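Local coordinates for protein hexokinase (Schistosoma mansoni, PDB 1BDG) that catalyses the ATP-dependent phosphorylation of glucose and other hexoses to hexose 6-phosphates, the first step of glycolysis, at residues Gly77-Val82 / Glu98-Ile103; Asn69-Asp74 / Lys135-Gly140; Ile385-Asn390 / Leu420-Thr425; Tyr376-Gly381 / Glu411-Met416. All blocks are in the same frame, centred on the assembly; numbering follows the deposited sequence.

Contact 1: Gly77-Val82 / Glu98-Ile103; sequences GTNYRV and ERTYCI. With SO4 (sulfate ion), chain C.
Y80 brings the rim of its ring against the CB of Y101, which lies at the ring edge, close to the ring plane, 3.3 Å from CD2 of Y80. Both belong to the beta hairpin of strands 80-87 and 95-101, at the margin of the small subdomain's sheet. The antiparallel pairing is clearest at V82 and R99, a hydrogen-bonded pair: V82 N reaches R99 O at 2.8 Å, and R99 N returns to V82 O at 2.9 Å. On the face carrying Y80, V82 and Y101, CG2 of V82 lies 3.9 Å from CD1 of the Y101 ring, and Y80 CB meets I103 CD1 at 3.8 Å. Helix 112-129 covers this face, and its D125 holds both Y101 OH and the guanidinium of R99. R81 and T100 point to the opposite face, where CG of R81 passes OG1 of T100; the R81 chain then bends (chi3 -46°), bringing NH1 to E98 OE1 at 2.6 Å in a salt bridge with group planes 71° apart. Before the strand, G77, T78 and N79 belong to a predicted ATP-binding loop. A sulfate, probably from the crystallisation liquor, sits there, consistent with phosphate binding: T78 N binds its O2 at 2.7 Å, and T78 OG1 its O1 at 2.7 Å.

Contact 2: Asn69-Asp74 / Lys135-Gly140; sequences NFLALD and KKFDLG
L71 O receives G140 N in a 3.0 Å hydrogen bond and also faces the CA-H of L139, with L139 CA 3.3 Å away, so two groups of the adjoining strand converge on one carbonyl. L71 N bonds to D138 O at 3.2 Å, and G140 gives its own oxygen to L73 N at 3.0 Å. This alternation, together with strand axes only 30° apart, is the evidence for parallel pairing of L71 with L139 and A72 with G140. Strand 68-75, the middle one, and its neighbour 137-143 lie in the five-stranded mixed sheet of the small subdomain, a half of the actin-like ATPase fold; the chain travels from the first to the second through the 80-101 hairpin and helix 112-129. Beneath that helix lies the apolar face. L71 crosses F137 at about a right angle and sets CD2 over the ring, 3.8 Å from the centroid and 2° off the normal, a CH-pi contact. CG of L71 is anti to its carbonyl carbon (chi1 -64°), which carries the isobutyl group over F137, while L123 and L127 of the helix pack against L71. Farther along, L73 CG touches L139 CD1 at 3.9 Å. On the other face the F70 ring runs alongside D138, its CD2 3.3 Å from D138 CB.

Contact 3: Ile385-Asn390 / Leu420-Thr425; sequences ILRRIN and LKPKNT. With SO4 (sulfate ion), chain E.
L386 and K421 bring their CA atoms within 6.3 Å where helix 357-389 is about to end, N390 leaving it with a positive phi of 69°, and where K421 has just left helix 409-420 on the way to a type I beta turn from P422 to T425. This is a meeting of a helix terminus with a helix-to-strand connection in the large subdomain, away from the annotated sites. P422 lies against the last helical turn: its CD approaches CB of L386 at 3.8 Å, and its CG sits 3.6 Å from the L386 carbonyl oxygen. L386 also sends CD1 to the K421 CB, 3.9 Å off, and F427 of strand 426-431 touches both L386 and K421. R387 reaches across at the solvent-facing margin. Its chain is extended from CG to NE, laying the guanidinium edge-on to L420 O; NE is 2.8 Å and NH2 2.6 Å from that oxygen. Both bonds are weak, with N-H...O angles of 126° and 129°, as one acceptor shared by two nitrogens tends to give. The oxygen belongs to the last residue of its helix, where the helix dipole would probably favour a cation. R388 points away from 420-425 and forms a salt bridge with E228. The turn itself is fastened by T425 N to P422 O, while the bent tail of K421 returns NZ to T425 O at 2.8 Å.

Contact 4: Tyr376-Gly381 / Glu411-Met416; sequences YLAGAG and ERMTDM. With SO4 (sulfate ion), chain D.
Y376 is touched in two ways by the facing helix: the carbonyl oxygen of R412 lies in the plane of its ring at the edge, 3.4 Å from CE1, while M416 sets its methyl above one face. CE of M416 is 4.3 Å from the ring centroid and 14° off the normal, displaced toward the rim, a CH-pi contact. The thioether arrives there because the M416 chain bends at its second torsion (chi2 48°) and again at the third, after CG has passed 3.4 Å from the Y376 carbonyl oxygen. Behind this shell the helices come very close. G379, with no side chain, lets its CA approach M413 O at 3.7 Å, and the axes of the short segments pass 7.2 Å apart at 41°. M413 SD then rests on A378 CB at 4.0 Å. Helices 357-389 and 409-420 are thereby joined in the large subdomain, with M413 beside Y403, an ATP-site residue by similarity, and Y26 packed on M416. At the outer edge R412 binds a sulfate, probably from the crystallisation liquor, NE to O3 at 2.8 Å and NH2 to O2 at 2.9 Å. With mainly carbon, sulfur and backbone atoms meeting, the interface probably depends on close fit more than on polar bonds, and the charge is kept at its rim.

Contacts 1 and 2 belong to one sheet: strands 80-87 and 68-75 are neighbours, and V82 CG2 meets L73 CD2 at 3.6 Å. Contact 2 is its buried part, while contact 1, which includes the edge strand 95-101, adds a salt bridge and, in the loop before strand 80-87, a sulfate site. Contacts 3 and 4 share helix 357-389, and both draw on helix 409-420 or the loop after it; L420 CD1 lies 4.1 Å from A380 CA. Contact 4 is buried and largely apolar, contact 3 partly exposed, with an arginine on a helix-end carbonyl. The first two contacts lie in the small subdomain, the others in the large one; contacts 1 and 4 have centres about 29 Å apart.

Contact 1: Gly77-Val82 / Glu98-Ile103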
loop_
_atom_site.group_PDB
_atom_site.type_symbol
_atom_site.label_atom_id
_atom_site.label_comp_id
_atom_site.label_asym_id
_atom_site.label_seq_id
_atom_site.Cartn_x
_atom_site.Cartn_y
_atom_site.Cartn_z
ATOM N N GLY A 77 -5.401 5.697 0.431
ATOM C CA GLY A 77 -3.985 6.048 0.404
ATOM C C GLY A 77 -3.594 7.140 1.376
ATOM O O GLY A 77 -4.361 7.449 2.290
ATOM N N THR A 78 -2.419 7.736 1.164
ATOM C CA THR A 78 -1.891 8.806 2.017
ATOM C C THR A 78 -2.825 10.020 2.046
ATOM O O THR A 78 -2.971 10.662 3.088
ATOM C CB THR A 78 -0.458 9.275 1.582
ATOM O OG1 THR A 78 0.479 8.174 1.614
ATOM C CG2 THR A 78 0.023 10.379 2.524
ATOM N N ASN A 79 -3.437 10.356 0.911
ATOM C CA ASN A 79 -4.363 11.490 0.868
ATOM C C ASN A 79 -5.481 11.423 -0.186
ATOM O O ASN A 79 -5.291 10.971 -1.333
ATOM C CB ASN A 79 -3.628 12.839 0.850
ATOM C CG ASN A 79 -2.526 12.902 -0.181
ATOM O OD1 ASN A 79 -1.458 13.447 0.078
ATOM N ND2 ASN A 79 -2.798 12.412 -1.378
ATOM N N TYR A 80 -6.660 11.844 0.259
ATOM C CA TYR A 80 -7.881 11.854 -0.524
ATOM C C TYR A 80 -7.861 12.779 -1.742
ATOM O O TYR A 80 -7.999 14.001 -1.611
ATOM C CB TYR A 80 -9.039 12.218 0.416
ATOM C CG TYR A 80 -10.374 12.351 -0.245
ATOM C CD1 TYR A 80 -10.968 11.280 -0.869
ATOM C CD2 TYR A 80 -11.019 13.577 -0.291
ATOM C CE1 TYR A 80 -12.167 11.423 -1.539
ATOM C CE2 TYR A 80 -12.221 13.735 -0.950
ATOM C CZ TYR A 80 -12.790 12.654 -1.577
ATOM O OH TYR A 80 -13.985 12.808 -2.255
ATOM N N ARG A 81 -7.700 12.204 -2.929
ATOM C CA ARG A 81 -7.695 13.007 -4.150
ATOM C C ARG A 81 -9.010 12.968 -4.910
ATOM O O ARG A 81 -9.610 11.906 -5.102
ATOM C CB ARG A 81 -6.570 12.615 -5.108
ATOM C CG ARG A 81 -5.204 13.204 -4.782
ATOM C CD ARG A 81 -4.375 13.395 -6.062
ATOM N NE ARG A 81 -4.426 12.224 -6.942
ATOM C CZ ARG A 81 -3.782 12.119 -8.107
ATOM N NH1 ARG A 81 -3.037 13.126 -8.547
ATOM N NH2 ARG A 81 -3.845 10.980 -8.810
ATOM N N VAL A 82 -9.442 14.146 -5.343
ATOM C CA VAL A 82 -10.659 14.317 -6.110
ATOM C C VAL A 82 -10.194 14.852 -7.446
ATOM O O VAL A 82 -9.693 15.962 -7.521
ATOM C CB VAL A 82 -11.591 15.316 -5.446
ATOM C CG1 VAL A 82 -12.700 15.701 -6.413
ATOM C CG2 VAL A 82 -12.197 14.685 -4.184
ATOM N N GLU A 98 -7.286 18.527 -10.484
ATOM C CA GLU A 98 -7.519 17.793 -9.247
ATOM C C GLU A 98 -7.327 18.566 -7.970
ATOM O O GLU A 98 -6.763 19.650 -7.969
ATOM C CB GLU A 98 -6.564 16.605 -9.190
ATOM C CG GLU A 98 -5.096 17.009 -9.331
ATOM C CD GLU A 98 -4.147 15.861 -9.065
ATOM O OE1 GLU A 98 -3.796 15.126 -10.019
ATOM O OE2 GLU A 98 -3.750 15.686 -7.896
ATOM N N ARG A 99 -7.703 17.921 -6.871
ATOM C CA ARG A 99 -7.562 18.444 -5.521
ATOM C C ARG A 99 -7.293 17.292 -4.538
ATOM O O ARG A 99 -7.439 16.113 -4.876
ATOM C CB ARG A 99 -8.821 19.188 -5.085
ATOM C CG ARG A 99 -9.034 20.488 -5.784
ATOM C CD ARG A 99 -9.774 21.445 -4.884
ATOM N NE ARG A 99 -10.231 22.599 -5.644
ATOM C CZ ARG A 99 -11.168 23.447 -5.249
ATOM N NH1 ARG A 99 -11.781 23.287 -4.081
ATOM N NH2 ARG A 99 -11.495 24.461 -6.041
ATOM N N THR A 100 -6.906 17.649 -3.319
ATOM C CA THR A 100 -6.637 16.684 -2.270
ATOM C C THR A 100 -7.337 17.258 -1.049
ATOM O O THR A 100 -7.080 18.411 -0.670
ATOM C CB THR A 100 -5.134 16.587 -2.024
ATOM O OG1 THR A 100 -4.498 16.051 -3.197
ATOM C CG2 THR A 100 -4.840 15.712 -0.844
ATOM N N TYR A 101 -8.289 16.512 -0.497
ATOM C CA TYR A 101 -9.027 16.966 0.672
ATOM C C TYR A 101 -8.608 16.198 1.920
ATOM O O TYR A 101 -8.496 14.958 1.913
ATOM C CB TYR A 101 -10.534 16.783 0.462
ATOM C CG TYR A 101 -11.208 17.799 -0.443
ATOM C CD1 TYR A 101 -11.264 17.609 -1.827
ATOM C CD2 TYR A 101 -11.845 18.916 0.100
ATOM C CE1 TYR A 101 -11.946 18.505 -2.643
ATOM C CE2 TYR A 101 -12.527 19.818 -0.705
ATOM C CZ TYR A 101 -12.578 19.610 -2.073
ATOM O OH TYR A 101 -13.273 20.506 -2.851
ATOM N N CYS A 102 -8.359 16.931 2.991
ATOM C CA CYS A 102 -7.972 16.305 4.245
ATOM C C CYS A 102 -9.253 15.694 4.779
ATOM O O CYS A 102 -10.329 16.233 4.533
ATOM C CB CYS A 102 -7.509 17.367 5.228
ATOM S SG CYS A 102 -8.893 18.461 5.641
ATOM N N ILE A 103 -9.148 14.571 5.491
ATOM C CA ILE A 103 -10.318 13.910 6.061
ATOM C C ILE A 103 -10.202 13.931 7.580
ATOM O O ILE A 103 -9.177 13.537 8.126
ATOM C CB ILE A 103 -10.429 12.457 5.568
ATOM C CG1 ILE A 103 -10.663 12.429 4.062
ATOM C CG2 ILE A 103 -11.582 11.749 6.240
ATOM C CD1 ILE A 103 -10.907 11.029 3.515
HETATM S S SO4 C . -0.421 6.052 -0.649
HETATM O O1 SO4 C . 0.909 6.631 -0.589
HETATM O O2 SO4 C . -1.348 6.980 -1.246
HETATM O O3 SO4 C . -0.395 4.844 -1.440
HETATM O O4 SO4 C . -0.864 5.731 0.678
#

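Contact 2: Asn69-Asp74 / Lys135-Gly140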
loop_
_atom_site.group_PDB
_atom_site.type_symbol
_atom_site.label_atom_id
_atom_site.label_comp_id
_atom_site.label_asym_id
_atom_site.label_seq_id
_atom_site.Cartn_x
_atom_site.Cartn_y
_atom_site.Cartn_z
ATOM N N ASN A 69 -14.971 12.634 -20.733
ATOM C CA ASN A 69 -14.559 13.414 -19.551
ATOM C C ASN A 69 -15.165 12.688 -18.336
ATOM O O ASN A 69 -16.386 12.473 -18.291
ATOM C CB ASN A 69 -15.115 14.845 -19.617
ATOM C CG ASN A 69 -14.697 15.703 -18.403
ATOM O OD1 ASN A 69 -15.532 16.373 -17.763
ATOM N ND2 ASN A 69 -13.399 15.699 -18.097
ATOM N N PHE A 70 -14.330 12.278 -17.380
ATOM C CA PHE A 70 -14.817 11.553 -16.213
ATOM C C PHE A 70 -14.265 12.109 -14.921
ATOM O O PHE A 70 -13.285 12.838 -14.926
ATOM C CB PHE A 70 -14.406 10.084 -16.308
ATOM C CG PHE A 70 -14.724 9.450 -17.627
ATOM C CD1 PHE A 70 -14.052 9.848 -18.787
ATOM C CD2 PHE A 70 -15.695 8.456 -17.713
ATOM C CE1 PHE A 70 -14.342 9.269 -20.018
ATOM C CE2 PHE A 70 -15.999 7.862 -18.935
ATOM C CZ PHE A 70 -15.318 8.270 -20.099
ATOM N N LEU A 71 -14.911 11.760 -13.814
ATOM C CA LEU A 71 -14.478 12.176 -12.487
ATOM C C LEU A 71 -13.764 10.962 -11.928
ATOM O O LEU A 71 -13.952 9.853 -12.428
ATOM C CB LEU A 71 -15.676 12.511 -11.589
ATOM C CG LEU A 71 -16.576 13.695 -11.965
ATOM C CD1 LEU A 71 -17.650 13.818 -10.924
ATOM C CD2 LEU A 71 -15.797 14.987 -12.071
ATOM N N ALA A 72 -12.956 11.150 -10.896
ATOM C CA ALA A 72 -12.238 10.034 -10.302
ATOM C C ALA A 72 -11.887 10.400 -8.882
ATOM O O ALA A 72 -11.370 11.491 -8.641
ATOM C CB ALA A 72 -10.980 9.747 -11.091
ATOM N N LEU A 73 -12.227 9.529 -7.939
ATOM C CA LEU A 73 -11.917 9.768 -6.531
ATOM C C LEU A 73 -10.790 8.824 -6.140
ATOM O O LEU A 73 -10.537 7.840 -6.841
ATOM C CB LEU A 73 -13.141 9.485 -5.654
ATOM C CG LEU A 73 -14.368 10.406 -5.728
ATOM C CD1 LEU A 73 -15.471 9.875 -4.833
ATOM C CD2 LEU A 73 -13.991 11.811 -5.281
ATOM N N ASP A 74 -10.119 9.108 -5.028
ATOM C CA ASP A 74 -9.037 8.245 -4.538
ATOM C C ASP A 74 -9.272 8.128 -3.039
ATOM O O ASP A 74 -9.386 9.154 -2.383
ATOM C CB ASP A 74 -7.663 8.892 -4.799
ATOM C CG ASP A 74 -6.542 7.866 -4.938
ATOM O OD1 ASP A 74 -6.689 6.729 -4.427
ATOM O OD2 ASP A 74 -5.511 8.183 -5.572
ATOM N N LYS A 135 -23.227 19.269 -15.141
ATOM C CA LYS A 135 -22.745 18.351 -16.169
ATOM C C LYS A 135 -22.796 16.937 -15.599
ATOM O O LYS A 135 -22.567 16.723 -14.409
ATOM C CB LYS A 135 -21.342 18.709 -16.606
ATOM N N LYS A 136 -23.194 15.997 -16.450
ATOM C CA LYS A 136 -23.306 14.588 -16.085
ATOM C C LYS A 136 -21.939 13.901 -16.276
ATOM O O LYS A 136 -21.232 14.161 -17.263
ATOM C CB LYS A 136 -24.403 13.922 -16.949
ATOM N N PHE A 137 -21.574 13.022 -15.342
ATOM C CA PHE A 137 -20.273 12.346 -15.409
ATOM C C PHE A 137 -20.304 10.819 -15.195
ATOM O O PHE A 137 -21.363 10.204 -15.047
ATOM C CB PHE A 137 -19.351 12.929 -14.336
ATOM C CG PHE A 137 -18.928 14.361 -14.560
ATOM C CD1 PHE A 137 -17.913 14.672 -15.469
ATOM C CD2 PHE A 137 -19.439 15.382 -13.758
ATOM C CE1 PHE A 137 -17.407 15.968 -15.568
ATOM C CE2 PHE A 137 -18.936 16.689 -13.851
ATOM C CZ PHE A 137 -17.920 16.980 -14.754
ATOM N N ASP A 138 -19.116 10.226 -15.152
ATOM C CA ASP A 138 -18.933 8.792 -14.894
ATOM C C ASP A 138 -17.730 8.776 -13.975
ATOM O O ASP A 138 -16.627 9.114 -14.399
ATOM C CB ASP A 138 -18.600 8.005 -16.168
ATOM C CG ASP A 138 -19.829 7.414 -16.839
ATOM O OD1 ASP A 138 -20.942 7.494 -16.259
ATOM O OD2 ASP A 138 -19.669 6.878 -17.958
ATOM N N LEU A 139 -17.941 8.391 -12.727
ATOM C CA LEU A 139 -16.873 8.402 -11.749
ATOM C C LEU A 139 -16.144 7.073 -11.594
ATOM O O LEU A 139 -16.752 6.013 -11.655
ATOM C CB LEU A 139 -17.439 8.905 -10.416
ATOM C CG LEU A 139 -16.687 9.018 -9.094
ATOM C CD1 LEU A 139 -17.321 10.128 -8.274
ATOM C CD2 LEU A 139 -16.740 7.717 -8.310
ATOM N N GLY A 140 -14.819 7.143 -11.518
ATOM C CA GLY A 140 -14.008 5.966 -11.310
ATOM C C GLY A 140 -13.608 6.055 -9.849
ATOM O O GLY A 140 -12.935 7.005 -9.454
#

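Contact 3: Ile385-Asn390 / Leu420-Thr425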
loop_
_atom_site.group_PDB
_atom_site.type_symbol
_atom_site.label_atom_id
_atom_site.label_comp_id
_atom_site.label_asym_id
_atom_site.label_seq_id
_atom_site.Cartn_x
_atom_site.Cartn_y
_atom_site.Cartn_z
ATOM N N ILE A 385 5.637 -12.457 -8.116
ATOM C CA ILE A 385 4.686 -12.077 -9.158
ATOM C C ILE A 385 5.287 -12.429 -10.512
ATOM O O ILE A 385 4.643 -13.057 -11.350
ATOM C CB ILE A 385 4.370 -10.567 -9.089
ATOM C CG1 ILE A 385 3.434 -10.272 -7.914
ATOM C CG2 ILE A 385 3.775 -10.087 -10.375
ATOM C CD1 ILE A 385 2.128 -11.025 -7.961
ATOM N N LEU A 386 6.541 -12.049 -10.705
ATOM C CA LEU A 386 7.263 -12.333 -11.943
ATOM C C LEU A 386 7.329 -13.843 -12.193
ATOM O O LEU A 386 7.422 -14.285 -13.339
ATOM C CB LEU A 386 8.687 -11.758 -11.880
ATOM C CG LEU A 386 8.811 -10.249 -11.721
ATOM C CD1 LEU A 386 10.238 -9.854 -11.972
ATOM C CD2 LEU A 386 7.902 -9.540 -12.689
ATOM N N ARG A 387 7.328 -14.620 -11.116
ATOM C CA ARG A 387 7.363 -16.072 -11.223
ATOM C C ARG A 387 5.998 -16.635 -11.591
ATOM O O ARG A 387 5.886 -17.773 -12.019
ATOM C CB ARG A 387 7.842 -16.699 -9.920
ATOM C CG ARG A 387 9.305 -16.472 -9.663
ATOM C CD ARG A 387 9.898 -17.555 -8.791
ATOM N NE ARG A 387 11.178 -17.130 -8.229
ATOM C CZ ARG A 387 11.514 -17.261 -6.948
ATOM N NH1 ARG A 387 10.676 -17.817 -6.075
ATOM N NH2 ARG A 387 12.705 -16.846 -6.542
ATOM N N ARG A 388 4.968 -15.818 -11.410
ATOM C CA ARG A 388 3.603 -16.193 -11.723
ATOM C C ARG A 388 3.283 -15.678 -13.115
ATOM O O ARG A 388 3.043 -16.465 -14.025
ATOM C CB ARG A 388 2.654 -15.611 -10.676
ATOM C CG ARG A 388 1.197 -15.770 -10.983
ATOM C CD ARG A 388 0.393 -15.870 -9.696
ATOM N NE ARG A 388 0.309 -17.248 -9.195
ATOM C CZ ARG A 388 -0.346 -18.250 -9.791
ATOM N NH1 ARG A 388 -0.996 -18.073 -10.927
ATOM N NH2 ARG A 388 -0.361 -19.439 -9.231
ATOM N N ILE A 389 3.299 -14.363 -13.297
ATOM C CA ILE A 389 3.046 -13.777 -14.611
ATOM C C ILE A 389 3.828 -14.565 -15.681
ATOM O O ILE A 389 3.274 -14.949 -16.710
ATOM C CB ILE A 389 3.428 -12.271 -14.621
ATOM C CG1 ILE A 389 2.324 -11.455 -13.953
ATOM C CG2 ILE A 389 3.686 -11.774 -16.013
ATOM C CD1 ILE A 389 2.222 -10.048 -14.449
ATOM N N ASN A 390 5.099 -14.841 -15.400
ATOM C CA ASN A 390 5.965 -15.616 -16.284
ATOM C C ASN A 390 6.373 -14.949 -17.622
ATOM O O ASN A 390 7.232 -15.481 -18.342
ATOM C CB ASN A 390 5.365 -17.024 -16.519
ATOM N N LEU A 420 15.916 -13.252 -6.996
ATOM C CA LEU A 420 14.800 -14.200 -7.033
ATOM C C LEU A 420 13.939 -14.213 -8.292
ATOM O O LEU A 420 13.052 -15.066 -8.411
ATOM C CB LEU A 420 13.884 -13.955 -5.841
ATOM C CG LEU A 420 14.581 -13.777 -4.504
ATOM C CD1 LEU A 420 13.564 -13.621 -3.396
ATOM C CD2 LEU A 420 15.480 -14.980 -4.257
ATOM N N LYS A 421 14.145 -13.273 -9.208
ATOM C CA LYS A 421 13.317 -13.256 -10.413
ATOM C C LYS A 421 13.732 -14.347 -11.367
ATOM O O LYS A 421 14.823 -14.897 -11.233
ATOM C CB LYS A 421 13.396 -11.903 -11.138
ATOM C CG LYS A 421 14.698 -11.629 -11.834
ATOM C CD LYS A 421 14.682 -10.264 -12.484
ATOM C CE LYS A 421 15.974 -10.037 -13.274
ATOM N NZ LYS A 421 16.187 -11.106 -14.301
ATOM N N PRO A 422 12.828 -14.735 -12.299
ATOM C CA PRO A 422 13.158 -15.778 -13.281
ATOM C C PRO A 422 14.373 -15.254 -14.068
ATOM O O PRO A 422 14.327 -14.137 -14.613
ATOM C CB PRO A 422 11.904 -15.812 -14.165
ATOM C CG PRO A 422 10.829 -15.499 -13.223
ATOM C CD PRO A 422 11.412 -14.344 -12.428
ATOM N N LYS A 423 15.447 -16.037 -14.114
ATOM C CA LYS A 423 16.664 -15.632 -14.800
ATOM C C LYS A 423 16.474 -15.075 -16.225
ATOM O O LYS A 423 17.314 -14.302 -16.718
ATOM C CB LYS A 423 17.651 -16.774 -14.817
ATOM N N ASN A 424 15.379 -15.441 -16.881
ATOM C CA ASN A 424 15.147 -14.978 -18.235
ATOM C C ASN A 424 14.092 -13.893 -18.298
ATOM O O ASN A 424 13.592 -13.596 -19.382
ATOM C CB ASN A 424 14.726 -16.144 -19.127
ATOM C CG ASN A 424 15.770 -17.247 -19.195
ATOM O OD1 ASN A 424 15.474 -18.363 -19.647
ATOM N ND2 ASN A 424 16.994 -16.954 -18.743
ATOM N N THR A 425 13.675 -13.364 -17.153
ATOM C CA THR A 425 12.683 -12.294 -17.166
ATOM C C THR A 425 13.458 -10.990 -17.144
ATOM O O THR A 425 14.500 -10.882 -16.494
ATOM C CB THR A 425 11.778 -12.278 -15.901
ATOM O OG1 THR A 425 11.045 -13.507 -15.795
ATOM C CG2 THR A 425 10.789 -11.108 -15.958
HETATM S S SO4 E . -0.726 -21.781 -10.813
HETATM O O1 SO4 E . 0.346 -21.910 -9.859
HETATM O O2 SO4 E . -0.555 -20.564 -11.553
HETATM O O3 SO4 E . -0.690 -22.906 -11.714
HETATM O O4 SO4 E . -1.992 -21.740 -10.130
#

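Contact 4: Tyr376-Gly381 / Glu411-Met416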
loop_
_atom_site.group_PDB
_atom_site.type_symbol
_atom_site.label_atom_id
_atom_site.label_comp_id
_atom_site.label_asym_id
_atom_site.label_seq_id
_atom_site.Cartn_x
_atom_site.Cartn_y
_atom_site.Cartn_z
ATOM N N TYR A 376 13.356 -5.349 1.020
ATOM C CA TYR A 376 13.591 -6.722 0.615
ATOM C C TYR A 376 12.311 -7.548 0.604
ATOM O O TYR A 376 12.124 -8.382 -0.270
ATOM C CB TYR A 376 14.620 -7.368 1.532
ATOM C CG TYR A 376 16.022 -6.876 1.320
ATOM C CD1 TYR A 376 16.369 -6.180 0.165
ATOM C CD2 TYR A 376 17.012 -7.120 2.258
ATOM C CE1 TYR A 376 17.661 -5.747 -0.050
ATOM C CE2 TYR A 376 18.313 -6.685 2.053
ATOM C CZ TYR A 376 18.625 -5.999 0.894
ATOM O OH TYR A 376 19.897 -5.551 0.686
ATOM N N LEU A 377 11.422 -7.322 1.566
ATOM C CA LEU A 377 10.181 -8.081 1.588
ATOM C C LEU A 377 9.325 -7.796 0.342
ATOM O O LEU A 377 8.869 -8.734 -0.320
ATOM C CB LEU A 377 9.405 -7.850 2.889
ATOM C CG LEU A 377 9.891 -8.593 4.144
ATOM C CD1 LEU A 377 9.075 -8.213 5.359
ATOM C CD2 LEU A 377 9.812 -10.083 3.923
ATOM N N ALA A 378 9.175 -6.522 -0.023
ATOM C CA ALA A 378 8.389 -6.139 -1.205
ATOM C C ALA A 378 9.074 -6.724 -2.433
ATOM O O ALA A 378 8.407 -7.208 -3.368
ATOM C CB ALA A 378 8.310 -4.633 -1.320
ATOM N N GLY A 379 10.408 -6.714 -2.385
ATOM C CA GLY A 379 11.231 -7.247 -3.453
ATOM C C GLY A 379 10.990 -8.729 -3.659
ATOM O O GLY A 379 10.933 -9.204 -4.792
ATOM N N ALA A 380 10.827 -9.473 -2.574
ATOM C CA ALA A 380 10.578 -10.896 -2.698
ATOM C C ALA A 380 9.240 -11.020 -3.389
ATOM O O ALA A 380 9.109 -11.741 -4.367
ATOM C CB ALA A 380 10.538 -11.556 -1.340
ATOM N N GLY A 381 8.269 -10.242 -2.922
ATOM C CA GLY A 381 6.935 -10.262 -3.501
ATOM C C GLY A 381 6.899 -10.047 -5.004
ATOM O O GLY A 381 6.172 -10.758 -5.700
ATOM N N GLU A 411 16.106 1.120 -4.430
ATOM C CA GLU A 411 17.477 0.711 -4.674
ATOM C C GLU A 411 17.710 -0.707 -4.155
ATOM O O GLU A 411 18.347 -1.511 -4.818
ATOM C CB GLU A 411 18.439 1.694 -4.001
ATOM C CG GLU A 411 18.652 3.043 -4.706
ATOM C CD GLU A 411 17.367 3.732 -5.181
ATOM O OE1 GLU A 411 16.469 4.057 -4.344
ATOM O OE2 GLU A 411 17.277 3.979 -6.419
ATOM N N ARG A 412 17.152 -1.017 -2.989
ATOM C CA ARG A 412 17.300 -2.332 -2.369
ATOM C C ARG A 412 16.247 -3.359 -2.818
ATOM O O ARG A 412 16.572 -4.520 -3.069
ATOM C CB ARG A 412 17.293 -2.195 -0.848
ATOM C CG ARG A 412 18.447 -1.408 -0.271
ATOM C CD ARG A 412 18.265 -1.321 1.210
ATOM N NE ARG A 412 19.251 -0.491 1.893
ATOM C CZ ARG A 412 18.940 0.328 2.896
ATOM N NH1 ARG A 412 17.671 0.455 3.268
ATOM N NH2 ARG A 412 19.882 1.053 3.500
ATOM N N MET A 413 14.987 -2.944 -2.860
ATOM C CA MET A 413 13.898 -3.809 -3.311
ATOM C C MET A 413 14.334 -4.531 -4.592
ATOM O O MET A 413 14.396 -5.772 -4.631
ATOM C CB MET A 413 12.647 -2.959 -3.584
ATOM C CG MET A 413 11.515 -3.648 -4.332
ATOM S SD MET A 413 10.052 -2.599 -4.277
ATOM C CE MET A 413 10.626 -1.134 -5.119
ATOM N N THR A 414 14.699 -3.738 -5.605
ATOM C CA THR A 414 15.158 -4.224 -6.906
ATOM C C THR A 414 16.267 -5.282 -6.764
ATOM O O THR A 414 16.266 -6.296 -7.458
ATOM C CB THR A 414 15.675 -3.042 -7.752
ATOM O OG1 THR A 414 14.657 -2.046 -7.834
ATOM C CG2 THR A 414 16.030 -3.487 -9.157
ATOM N N ASP A 415 17.203 -5.063 -5.852
ATOM C CA ASP A 415 18.259 -6.040 -5.678
ATOM C C ASP A 415 17.648 -7.369 -5.254
ATOM O O ASP A 415 18.061 -8.427 -5.748
ATOM C CB ASP A 415 19.301 -5.565 -4.661
ATOM C CG ASP A 415 20.126 -4.379 -5.168
ATOM O OD1 ASP A 415 19.852 -3.858 -6.294
ATOM O OD2 ASP A 415 21.057 -3.963 -4.427
ATOM N N MET A 416 16.626 -7.339 -4.400
ATOM C CA MET A 416 16.026 -8.599 -3.976
ATOM C C MET A 416 15.270 -9.273 -5.130
ATOM O O MET A 416 15.440 -10.478 -5.360
ATOM C CB MET A 416 15.138 -8.414 -2.756
ATOM C CG MET A 416 14.649 -9.727 -2.158
ATOM S SD MET A 416 15.938 -10.982 -1.921
ATOM C CE MET A 416 17.261 -10.112 -1.093
HETATM S S SO4 D . 22.819 -0.793 1.723
HETATM O O1 SO4 D . 24.042 -0.642 0.965
HETATM O O2 SO4 D . 22.472 0.474 2.330
HETATM O O3 SO4 D . 21.759 -1.218 0.844
HETATM O O4 SO4 D . 23.010 -1.790 2.753
#